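Local coordinates for protein putative cytochrome P450 YjiB (Bacillus subtilis subsp. subtilis, PDB 4RM4) that binds heme and probably acts as a cytochrome P450 monooxygenase, inserting one atom of molecular oxygen into organic substrates at the heme iron, at residues S49-D54 with L311-S316; L65-M70 with I292-T297; V288-A293 with G307-A312. One frame throughout, in Å; residues are numbered along the deposited sequence.

Contact 1: S49-D54 with L311-S316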
loop_
_atom_site.group_PDB
_atom_site.type_symbol
_atom_site.label_atom_id
_atom_site.label_comp_id
_atom_site.label_asym_id
_atom_site.label_seq_id
_atom_site.Cartn_x
_atom_site.Cartn_y
_atom_site.Cartn_z
ATOM N N SER A 49 -3.158 -3.997 -21.075
ATOM C CA SER A 49 -2.125 -3.552 -20.141
ATOM C C SER A 49 -1.489 -2.261 -20.657
ATOM O O SER A 49 -1.182 -2.135 -21.835
ATOM C CB SER A 49 -1.067 -4.644 -19.936
ATOM O OG SER A 49 -1.627 -5.726 -19.211
ATOM N N VAL A 50 -1.322 -1.285 -19.776
ATOM C CA VAL A 50 -0.848 0.029 -20.179
ATOM C C VAL A 50 0.407 0.343 -19.355
ATOM O O VAL A 50 0.395 0.170 -18.148
ATOM C CB VAL A 50 -1.943 1.107 -19.987
ATOM C CG1 VAL A 50 -1.360 2.477 -20.181
ATOM C CG2 VAL A 50 -3.087 0.876 -20.989
ATOM N N PHE A 51 1.489 0.766 -20.013
ATOM C CA PHE A 51 2.799 0.846 -19.362
ATOM C C PHE A 51 3.466 2.231 -19.303
ATOM O O PHE A 51 4.394 2.424 -18.518
ATOM C CB PHE A 51 3.782 -0.140 -20.020
ATOM C CG PHE A 51 3.415 -1.592 -19.820
ATOM C CD1 PHE A 51 3.845 -2.278 -18.702
ATOM C CD2 PHE A 51 2.639 -2.264 -20.761
ATOM C CE1 PHE A 51 3.495 -3.625 -18.510
ATOM C CE2 PHE A 51 2.286 -3.601 -20.576
ATOM C CZ PHE A 51 2.718 -4.278 -19.446
ATOM N N LEU A 52 3.026 3.174 -20.136
ATOM C CA LEU A 52 3.655 4.500 -20.166
ATOM C C LEU A 52 3.044 5.442 -19.138
ATOM O O LEU A 52 1.846 5.396 -18.879
ATOM C CB LEU A 52 3.541 5.141 -21.559
ATOM C CG LEU A 52 4.295 4.531 -22.746
ATOM C CD1 LEU A 52 3.978 5.280 -24.027
ATOM C CD2 LEU A 52 5.802 4.536 -22.498
ATOM N N TYR A 53 3.868 6.308 -18.566
ATOM C CA TYR A 53 3.379 7.244 -17.546
ATOM C C TYR A 53 2.112 8.039 -17.948
ATOM O O TYR A 53 1.130 8.066 -17.211
ATOM C CB TYR A 53 4.504 8.192 -17.123
ATOM C CG TYR A 53 4.129 9.150 -16.017
ATOM C CD1 TYR A 53 4.418 8.863 -14.682
ATOM C CD2 TYR A 53 3.483 10.342 -16.310
ATOM C CE1 TYR A 53 4.068 9.759 -13.666
ATOM C CE2 TYR A 53 3.123 11.220 -15.321
ATOM C CZ TYR A 53 3.415 10.933 -14.003
ATOM O OH TYR A 53 3.053 11.846 -13.037
ATOM N N ASP A 54 2.123 8.714 -19.094
ATOM C CA ASP A 54 0.936 9.489 -19.466
ATOM C C ASP A 54 -0.318 8.616 -19.628
ATOM O O ASP A 54 -1.419 8.993 -19.212
ATOM C CB ASP A 54 1.193 10.320 -20.736
ATOM C CG ASP A 54 2.234 11.408 -20.522
ATOM O OD1 ASP A 54 2.522 11.744 -19.352
ATOM O OD2 ASP A 54 2.760 11.932 -21.525
ATOM N N LEU A 311 -5.414 -2.865 -17.230
ATOM C CA LEU A 311 -4.429 -2.895 -16.157
ATOM C C LEU A 311 -3.435 -1.736 -16.338
ATOM O O LEU A 311 -2.733 -1.662 -17.338
ATOM C CB LEU A 311 -3.696 -4.238 -16.149
ATOM C CG LEU A 311 -4.537 -5.487 -15.870
ATOM C CD1 LEU A 311 -3.670 -6.733 -16.037
ATOM C CD2 LEU A 311 -5.138 -5.439 -14.465
ATOM N N ALA A 312 -3.388 -0.825 -15.369
ATOM C CA ALA A 312 -2.513 0.338 -15.464
ATOM C C ALA A 312 -1.335 0.107 -14.521
ATOM O O ALA A 312 -1.499 0.107 -13.307
ATOM C CB ALA A 312 -3.278 1.607 -15.097
ATOM N N PHE A 313 -0.168 -0.137 -15.099
ATOM C CA PHE A 313 1.043 -0.444 -14.343
ATOM C C PHE A 313 1.755 0.785 -13.793
ATOM O O PHE A 313 2.657 1.325 -14.421
ATOM C CB PHE A 313 1.998 -1.285 -15.220
ATOM C CG PHE A 313 1.548 -2.705 -15.380
ATOM C CD1 PHE A 313 2.031 -3.696 -14.539
ATOM C CD2 PHE A 313 0.607 -3.049 -16.343
ATOM C CE1 PHE A 313 1.584 -5.006 -14.652
ATOM C CE2 PHE A 313 0.165 -4.359 -16.467
ATOM C CZ PHE A 313 0.647 -5.335 -15.628
ATOM N N VAL A 314 1.329 1.240 -12.619
ATOM C CA VAL A 314 1.947 2.390 -11.994
ATOM C C VAL A 314 3.422 2.104 -11.701
ATOM O O VAL A 314 4.244 3.008 -11.720
ATOM C CB VAL A 314 1.192 2.854 -10.719
ATOM C CG1 VAL A 314 -0.223 3.362 -11.072
ATOM C CG2 VAL A 314 1.115 1.741 -9.701
ATOM N N ALA A 315 3.775 0.841 -11.502
ATOM C CA ALA A 315 5.183 0.515 -11.294
ATOM C C ALA A 315 6.004 0.842 -12.527
ATOM O O ALA A 315 7.136 1.299 -12.403
ATOM C CB ALA A 315 5.373 -0.934 -10.899
ATOM N N SER A 316 5.432 0.603 -13.708
ATOM C CA SER A 316 6.108 0.924 -14.968
ATOM C C SER A 316 6.117 2.433 -15.223
ATOM O O SER A 316 7.133 2.999 -15.652
ATOM C CB SER A 316 5.437 0.185 -16.139
ATOM O OG SER A 316 6.013 0.544 -17.399
#
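Val-50 and Phe-313 join two neighbouring strands of the mixed sheet of the P450 fold, 47-50 and 309-312, at the place where both segments leave the sheet for a helix. The pairing is parallel, the only parallel one in this sheet: Ser-49 lies beside Leu-311 and Val-50 beside Ala-312.

Two backbone hydrogen bonds fix that register. Val-50 N donates a hydrogen bond to Leu-311 O at 2.8 Å, and Phe-313 N donates one to Val-50 O at 3.1 Å. Val-50 thus bonds to the residues before and after its bridge partner Ala-312, which is the pattern of parallel strands.

The aromatic contact comes one residue beyond the bridges. The rings of Phe-51 and Phe-313 form an offset stack, their planes only 12° from parallel and their centroids 4.7 Å apart. CE1 of Phe-51 sits over one face of the Phe-313 ring, displaced toward its rim, at 3.7 Å from CD2 of Phe-313. Both side chains have CG anti to the carbonyl carbon, and they lie side by side, pointing the same way. The edge of the Phe-313 ring meets Val-50 O and Ser-49 OG, while Trp-29 from helix 27-36 packs edge-to-face with Phe-51.

A polar side-chain bond completes the contact where helix 314-317 begins. Ser-316 turns OG opposite its own backbone N (chi1 176°) and reaches the carbonyl of Phe-51; this hydroxyl is also hydrogen-bonded to Arg-34, which ties helix 27-36 to the junction. The donor approaches at a C=O...OG angle of 127°, somewhat out of the carbonyl plane, and Ser-316 OG ends 2.7 Å from Phe-51 O.

Contact 2: L65-M70 with I292-T297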
loop_
_atom_site.group_PDB
_atom_site.type_symbol
_atom_site.label_atom_id
_atom_site.label_comp_id
_atom_site.label_asym_id
_atom_site.label_seq_id
_atom_site.Cartn_x
_atom_site.Cartn_y
_atom_site.Cartn_z
ATOM N N LEU A 65 -14.184 8.293 -17.842
ATOM C CA LEU A 65 -14.009 7.258 -18.857
ATOM C C LEU A 65 -13.680 5.870 -18.307
ATOM O O LEU A 65 -13.905 4.869 -18.976
ATOM C CB LEU A 65 -12.911 7.680 -19.850
ATOM C CG LEU A 65 -13.276 8.790 -20.838
ATOM C CD1 LEU A 65 -12.071 9.133 -21.681
ATOM C CD2 LEU A 65 -14.434 8.360 -21.717
ATOM N N PHE A 66 -13.143 5.805 -17.092
ATOM C CA PHE A 66 -12.631 4.539 -16.575
ATOM C C PHE A 66 -13.132 4.302 -15.155
ATOM O O PHE A 66 -12.798 5.054 -14.246
ATOM C CB PHE A 66 -11.087 4.511 -16.623
ATOM C CG PHE A 66 -10.526 4.397 -18.008
ATOM C CD1 PHE A 66 -10.540 3.184 -18.679
ATOM C CD2 PHE A 66 -9.975 5.500 -18.637
ATOM C CE1 PHE A 66 -10.023 3.086 -19.974
ATOM C CE2 PHE A 66 -9.469 5.399 -19.927
ATOM C CZ PHE A 66 -9.490 4.191 -20.579
ATOM N N SER A 67 -13.971 3.272 -14.999
ATOM C CA SER A 67 -14.662 2.954 -13.751
ATOM C C SER A 67 -13.841 2.092 -12.791
ATOM O O SER A 67 -13.004 1.299 -13.224
ATOM C CB SER A 67 -15.973 2.231 -14.079
ATOM O OG SER A 67 -16.631 1.725 -12.926
ATOM N N SER A 68 -14.100 2.240 -11.489
ATOM C CA SER A 68 -13.408 1.437 -10.493
ATOM C C SER A 68 -14.327 0.347 -9.962
ATOM O O SER A 68 -13.929 -0.465 -9.120
ATOM C CB SER A 68 -12.913 2.294 -9.314
ATOM O OG SER A 68 -11.846 3.163 -9.679
ATOM N N CYS A 69 -15.556 0.329 -10.455
ATOM C CA CYS A 69 -16.517 -0.680 -10.009
ATOM C C CYS A 69 -16.180 -2.027 -10.642
ATOM O O CYS A 69 -16.274 -2.191 -11.857
ATOM C CB CYS A 69 -17.949 -0.255 -10.349
ATOM S SG CYS A 69 -19.196 -0.980 -9.243
ATOM N N MET A 70 -15.779 -2.988 -9.816
ATOM C CA MET A 70 -15.277 -4.267 -10.318
ATOM C C MET A 70 -16.314 -5.380 -10.196
ATOM O O MET A 70 -17.152 -5.357 -9.299
ATOM C CB MET A 70 -14.002 -4.671 -9.572
ATOM C CG MET A 70 -12.835 -3.759 -9.839
ATOM S SD MET A 70 -12.427 -3.809 -11.585
ATOM C CE MET A 70 -11.656 -2.198 -11.776
ATOM N N ILE A 292 -12.327 -0.258 -15.602
ATOM C CA ILE A 292 -13.185 -0.713 -16.687
ATOM C C ILE A 292 -13.551 0.499 -17.521
ATOM O O ILE A 292 -13.938 1.525 -16.978
ATOM C CB ILE A 292 -14.474 -1.379 -16.155
ATOM C CG1 ILE A 292 -14.125 -2.564 -15.269
ATOM C CG2 ILE A 292 -15.363 -1.846 -17.306
ATOM C CD1 ILE A 292 -13.457 -3.675 -15.999
ATOM N N ALA A 293 -13.417 0.373 -18.839
ATOM C CA ALA A 293 -13.820 1.431 -19.760
ATOM C C ALA A 293 -15.336 1.604 -19.720
ATOM O O ALA A 293 -16.059 0.635 -19.880
ATOM C CB ALA A 293 -13.379 1.077 -21.164
ATOM N N LYS A 294 -15.802 2.835 -19.506
ATOM C CA LYS A 294 -17.232 3.122 -19.466
ATOM C C LYS A 294 -17.755 3.394 -20.867
ATOM O O LYS A 294 -18.953 3.280 -21.115
ATOM C CB LYS A 294 -17.505 4.361 -18.615
ATOM C CG LYS A 294 -17.181 4.220 -17.141
ATOM C CD LYS A 294 -17.483 5.539 -16.427
ATOM C CE LYS A 294 -17.651 5.357 -14.933
ATOM N NZ LYS A 294 -16.333 5.262 -14.239
ATOM N N ARG A 295 -16.849 3.789 -21.759
ATOM C CA ARG A 295 -17.184 4.076 -23.151
ATOM C C ARG A 295 -16.039 3.622 -24.036
ATOM O O ARG A 295 -14.905 3.509 -23.575
ATOM C CB ARG A 295 -17.365 5.585 -23.364
ATOM C CG ARG A 295 -18.471 6.253 -22.554
ATOM C CD ARG A 295 -19.863 5.950 -23.105
ATOM N NE ARG A 295 -19.975 6.273 -24.527
ATOM C CZ ARG A 295 -20.446 7.420 -25.009
ATOM N NH1 ARG A 295 -20.866 8.375 -24.186
ATOM N NH2 ARG A 295 -20.502 7.613 -26.318
ATOM N N ASP A 296 -16.328 3.386 -25.310
ATOM C CA ASP A 296 -15.266 3.211 -26.289
ATOM C C ASP A 296 -14.402 4.458 -26.248
ATOM O O ASP A 296 -14.918 5.566 -26.286
ATOM C CB ASP A 296 -15.833 3.061 -27.702
ATOM C CG ASP A 296 -16.654 1.800 -27.882
ATOM O OD1 ASP A 296 -16.657 0.930 -26.984
ATOM O OD2 ASP A 296 -17.297 1.680 -28.946
ATOM N N THR A 297 -13.087 4.278 -26.168
ATOM C CA THR A 297 -12.174 5.411 -26.182
ATOM C C THR A 297 -10.761 4.940 -26.512
ATOM O O THR A 297 -10.480 3.746 -26.491
ATOM C CB THR A 297 -12.179 6.166 -24.842
ATOM O OG1 THR A 297 -11.486 7.411 -24.995
ATOM C CG2 THR A 297 -11.513 5.341 -23.754
#
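Leu-65, Ile-292 and Lys-294 have the most surface buried where the short strand 66-67 pairs antiparallel with strand 289-293, forming one margin of the mixed P450 sheet. Phe-66 faces Ala-293 as a non-hydrogen-bonded pair, and Ser-67 faces Ile-292 as a hydrogen-bonded one.

Leu-65 uses both its carbonyl and its side chain. Its carbonyl O accepts from Lys-294 N at 2.8 Å, and the N-H points almost straight at the oxygen (174°). Its CB points away from the other segment, yet the end of the side chain comes nearer, CD1 lying 3.8 Å from OG1 of Thr-297. Next to it the Phe-66 ring reaches CG2 of the same threonine with CZ and the methyl of Ala-293 with CE1.

Ile-292 is held by a reciprocal pair of backbone hydrogen bonds. Its N donates to Ser-67 O at 2.9 Å, and its O accepts from Ser-67 N at 2.6 Å. On the same face as Ser-67, CG1 of Ile-292 packs against SD of Met-70 at 4.2 Å.

Lys-294 runs its aliphatic chain alongside Ser-67, with CG and CE beside Ser-67 CB. Its ammonium is hydrogen-bonded to the carbonyl of Lys-63, with a long, weak ion pair to Asp-85. That aspartate also bonds to Ser-67 OG, linking strand 66-67 to the loop of Asp-85. After Ser-67 the backbone makes an ST turn, in which Cys-69 N donates to Ser-67 OG at 3.0 Å.

Contact 3: V288-A293 with G307-A312. With HEM (protoporphyrin IX containing Fe), chain B.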
loop_
_atom_site.group_PDB
_atom_site.type_symbol
_atom_site.label_atom_id
_atom_site.label_comp_id
_atom_site.label_asym_id
_atom_site.label_seq_id
_atom_site.Cartn_x
_atom_site.Cartn_y
_atom_site.Cartn_z
ATOM N N VAL A 288 0.090 -2.339 -9.922
ATOM C CA VAL A 288 -0.908 -2.376 -10.985
ATOM C C VAL A 288 -2.328 -2.080 -10.462
ATOM O O VAL A 288 -2.721 -2.518 -9.377
ATOM C CB VAL A 288 -0.808 -3.732 -11.768
ATOM C CG1 VAL A 288 -1.136 -4.922 -10.852
ATOM C CG2 VAL A 288 -1.694 -3.726 -12.999
ATOM N N LEU A 289 -3.094 -1.306 -11.229
ATOM C CA LEU A 289 -4.416 -0.893 -10.797
ATOM C C LEU A 289 -5.383 -1.220 -11.937
ATOM O O LEU A 289 -5.006 -1.130 -13.103
ATOM C CB LEU A 289 -4.411 0.608 -10.500
ATOM C CG LEU A 289 -3.540 1.149 -9.370
ATOM C CD1 LEU A 289 -3.662 2.678 -9.318
ATOM C CD2 LEU A 289 -3.937 0.550 -8.018
ATOM N N ARG A 290 -6.599 -1.635 -11.596
ATOM C CA ARG A 290 -7.593 -2.034 -12.591
ATOM C C ARG A 290 -8.668 -0.963 -12.818
ATOM O O ARG A 290 -9.098 -0.284 -11.887
ATOM C CB ARG A 290 -8.275 -3.341 -12.152
ATOM C CG ARG A 290 -7.338 -4.528 -11.948
ATOM C CD ARG A 290 -8.108 -5.738 -11.423
ATOM N NE ARG A 290 -7.246 -6.901 -11.226
ATOM C CZ ARG A 290 -7.099 -7.883 -12.110
ATOM N NH1 ARG A 290 -7.760 -7.849 -13.260
ATOM N NH2 ARG A 290 -6.293 -8.902 -11.845
ATOM N N ARG A 291 -9.083 -0.807 -14.072
ATOM C CA ARG A 291 -10.244 0.009 -14.410
ATOM C C ARG A 291 -11.083 -0.698 -15.466
ATOM O O ARG A 291 -10.620 -1.625 -16.139
ATOM C CB ARG A 291 -9.823 1.391 -14.933
ATOM C CG ARG A 291 -9.026 2.254 -13.934
ATOM C CD ARG A 291 -9.951 2.787 -12.856
ATOM N NE ARG A 291 -9.341 3.807 -12.006
ATOM C CZ ARG A 291 -8.666 3.549 -10.889
ATOM N NH1 ARG A 291 -8.489 2.295 -10.503
ATOM N NH2 ARG A 291 -8.156 4.544 -10.169
ATOM N N ILE A 292 -12.327 -0.258 -15.602
ATOM C CA ILE A 292 -13.185 -0.713 -16.687
ATOM C C ILE A 292 -13.551 0.499 -17.521
ATOM O O ILE A 292 -13.938 1.525 -16.978
ATOM C CB ILE A 292 -14.474 -1.379 -16.155
ATOM C CG1 ILE A 292 -14.125 -2.564 -15.269
ATOM C CG2 ILE A 292 -15.363 -1.846 -17.306
ATOM C CD1 ILE A 292 -13.457 -3.675 -15.999
ATOM N N ALA A 293 -13.417 0.373 -18.839
ATOM C CA ALA A 293 -13.820 1.431 -19.760
ATOM C C ALA A 293 -15.336 1.604 -19.720
ATOM O O ALA A 293 -16.059 0.635 -19.880
ATOM C CB ALA A 293 -13.379 1.077 -21.164
ATOM N N GLY A 307 -16.576 -1.513 -21.594
ATOM C CA GLY A 307 -16.623 -2.757 -20.865
ATOM C C GLY A 307 -15.307 -3.502 -20.765
ATOM O O GLY A 307 -15.222 -4.462 -20.011
ATOM N N ASP A 308 -14.287 -3.067 -21.513
ATOM C CA ASP A 308 -12.975 -3.725 -21.483
ATOM C C ASP A 308 -12.246 -3.456 -20.174
ATOM O O ASP A 308 -12.299 -2.350 -19.650
ATOM C CB ASP A 308 -12.095 -3.235 -22.628
ATOM C CG ASP A 308 -12.406 -3.926 -23.941
ATOM O OD1 ASP A 308 -13.438 -4.625 -24.028
ATOM O OD2 ASP A 308 -11.616 -3.762 -24.886
ATOM N N MET A 309 -11.547 -4.467 -19.665
ATOM C CA MET A 309 -10.745 -4.306 -18.460
ATOM C C MET A 309 -9.362 -3.779 -18.850
ATOM O O MET A 309 -8.816 -4.167 -19.875
ATOM C CB MET A 309 -10.617 -5.643 -17.737
ATOM C CG MET A 309 -9.561 -5.668 -16.651
ATOM S SD MET A 309 -10.219 -5.174 -15.064
ATOM C CE MET A 309 -11.562 -6.341 -14.871
ATOM N N VAL A 310 -8.824 -2.860 -18.048
ATOM C CA VAL A 310 -7.506 -2.275 -18.303
ATOM C C VAL A 310 -6.637 -2.376 -17.058
ATOM O O VAL A 310 -7.077 -2.038 -15.963
ATOM C CB VAL A 310 -7.612 -0.779 -18.671
ATOM C CG1 VAL A 310 -6.226 -0.179 -18.886
ATOM C CG2 VAL A 310 -8.493 -0.589 -19.914
ATOM N N LEU A 311 -5.414 -2.865 -17.230
ATOM C CA LEU A 311 -4.429 -2.895 -16.157
ATOM C C LEU A 311 -3.435 -1.736 -16.338
ATOM O O LEU A 311 -2.733 -1.662 -17.338
ATOM C CB LEU A 311 -3.696 -4.238 -16.149
ATOM C CG LEU A 311 -4.537 -5.487 -15.870
ATOM C CD1 LEU A 311 -3.670 -6.733 -16.037
ATOM C CD2 LEU A 311 -5.138 -5.439 -14.465
ATOM N N ALA A 312 -3.388 -0.825 -15.369
ATOM C CA ALA A 312 -2.513 0.338 -15.464
ATOM C C ALA A 312 -1.335 0.107 -14.521
ATOM O O ALA A 312 -1.499 0.107 -13.307
ATOM C CB ALA A 312 -3.278 1.607 -15.097
HETATM C CHA HEM B . -6.143 3.744 -2.380
HETATM C CHB HEM B . -1.447 2.622 -2.660
HETATM C CHC HEM B . -1.164 2.525 2.206
HETATM C CHD HEM B . -5.962 3.146 2.484
HETATM C C1A HEM B . -4.886 3.490 -2.888
HETATM C C2A HEM B . -4.488 3.569 -4.279
HETATM C C3A HEM B . -3.191 3.260 -4.358
HETATM C C4A HEM B . -2.717 2.989 -3.022
HETATM C CMA HEM B . -2.328 3.200 -5.650
HETATM C CAA HEM B . -5.394 3.956 -5.474
HETATM C CBA HEM B . -6.245 2.776 -5.907
HETATM C CGA HEM B . -6.914 3.032 -7.238
HETATM O O1A HEM B . -7.579 2.084 -7.727
HETATM O O2A HEM B . -6.784 4.152 -7.797
HETATM C C1B HEM B . -0.981 2.540 -1.371
HETATM C C2B HEM B . 0.414 2.402 -0.997
HETATM C C3B HEM B . 0.482 2.356 0.341
HETATM C C4B HEM B . -0.854 2.491 0.870
HETATM C CMB HEM B . 1.580 2.310 -2.005
HETATM C CAB HEM B . 1.717 2.244 1.264
HETATM C CBB HEM B . 2.933 2.559 0.813
HETATM C C1C HEM B . -2.427 2.718 2.701
HETATM C C2C HEM B . -2.791 2.829 4.100
HETATM C C3C HEM B . -4.118 3.002 4.159
HETATM C C4C HEM B . -4.630 3.006 2.817
HETATM C CMC HEM B . -1.770 2.763 5.256
HETATM C CAC HEM B . -5.051 3.165 5.384
HETATM C CBC HEM B . -4.690 2.911 6.645
HETATM C C1D HEM B . -6.458 3.336 1.214
HETATM C C2D HEM B . -7.852 3.510 0.917
HETATM C C3D HEM B . -7.922 3.701 -0.603
HETATM C C4D HEM B . -6.551 3.624 -1.067
HETATM C CMD HEM B . -9.011 3.512 1.931
HETATM C CAD HEM B . -9.197 3.940 -1.446
HETATM C CBD HEM B . -9.400 5.453 -1.568
HETATM C CGD HEM B . -10.573 5.746 -2.474
HETATM O O1D HEM B . -11.071 6.905 -2.439
HETATM O O2D HEM B . -11.005 4.811 -3.196
HETATM N NA HEM B . -3.774 3.124 -2.154
HETATM N NB HEM B . -1.719 2.581 -0.198
HETATM N NC HEM B . -3.575 2.826 1.939
HETATM N ND HEM B . -5.732 3.418 0.040
HETATM FE FE HEM B . -3.679 3.141 -0.102
HETATM O O HOH W 1 -3.891 0.748 -0.518
#
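Strands 289-293 and 309-312 run antiparallel, their axes 4.7 Å apart at closest approach and their directions 148° apart, with reciprocal backbone bonds at Leu-289/Ala-312 and Arg-291/Val-310. Just before strand 309-312 the pairing goes on: Ala-293 N donates to Asp-308 O, and Gly-307 N to Ala-293 O at 2.8 Å.

On the face of Arg-290, Ile-292, Met-309 and Leu-311, the Arg-290 chain lies extended beside Leu-311, whose CD2 sits over one face of the guanidinium, toward its rim, and 3.5 Å from Arg-290 CG. Ile-292 CD1 and Met-309 CE meet tightly, also at 3.5 Å.

The face of Leu-289, Arg-291, Val-310 and Ala-312 packs on helix 53-61, and from it Leu-289 CD1 and Arg-291 reach one heme propionate. Arg-291 bends at chi2 (-74°) and meets it edge-on: NH1 donates to HEM O1A at 2.9 Å, NH2 to HEM O2A at 2.8 Å. NH1 also donates to Arg-290 O, and NH2 to Val-60 O, restraining rotation.

Two hydrogen bonds from one guanidinium, itself held by two backbone carbonyls, should favour the ionised carboxylate and tie this propionate to the sheet, while His-89, His-347 and Arg-93 also bond to the heme.

From the N terminus, the chain passes through strand 47-50, which takes part in contact 1, then helix 53-61, and reaches strand 66-67 of contact 2. More than 200 residues, mostly helical, separate these strands from their partners. Strand 289-293 returns first and pairs with 66-67, so the loop closed by contact 2 nests inside the one closed by contact 1. The chain then passes through the small hairpin 297-304 and back along 309-312, forming contact 3 over a short loop, before contact 1 closes. Contact 3 shares Ile-292 and Ala-293 with contact 2, and Leu-311 and Ala-312 with contact 1, making one continuous sheet beside the heme.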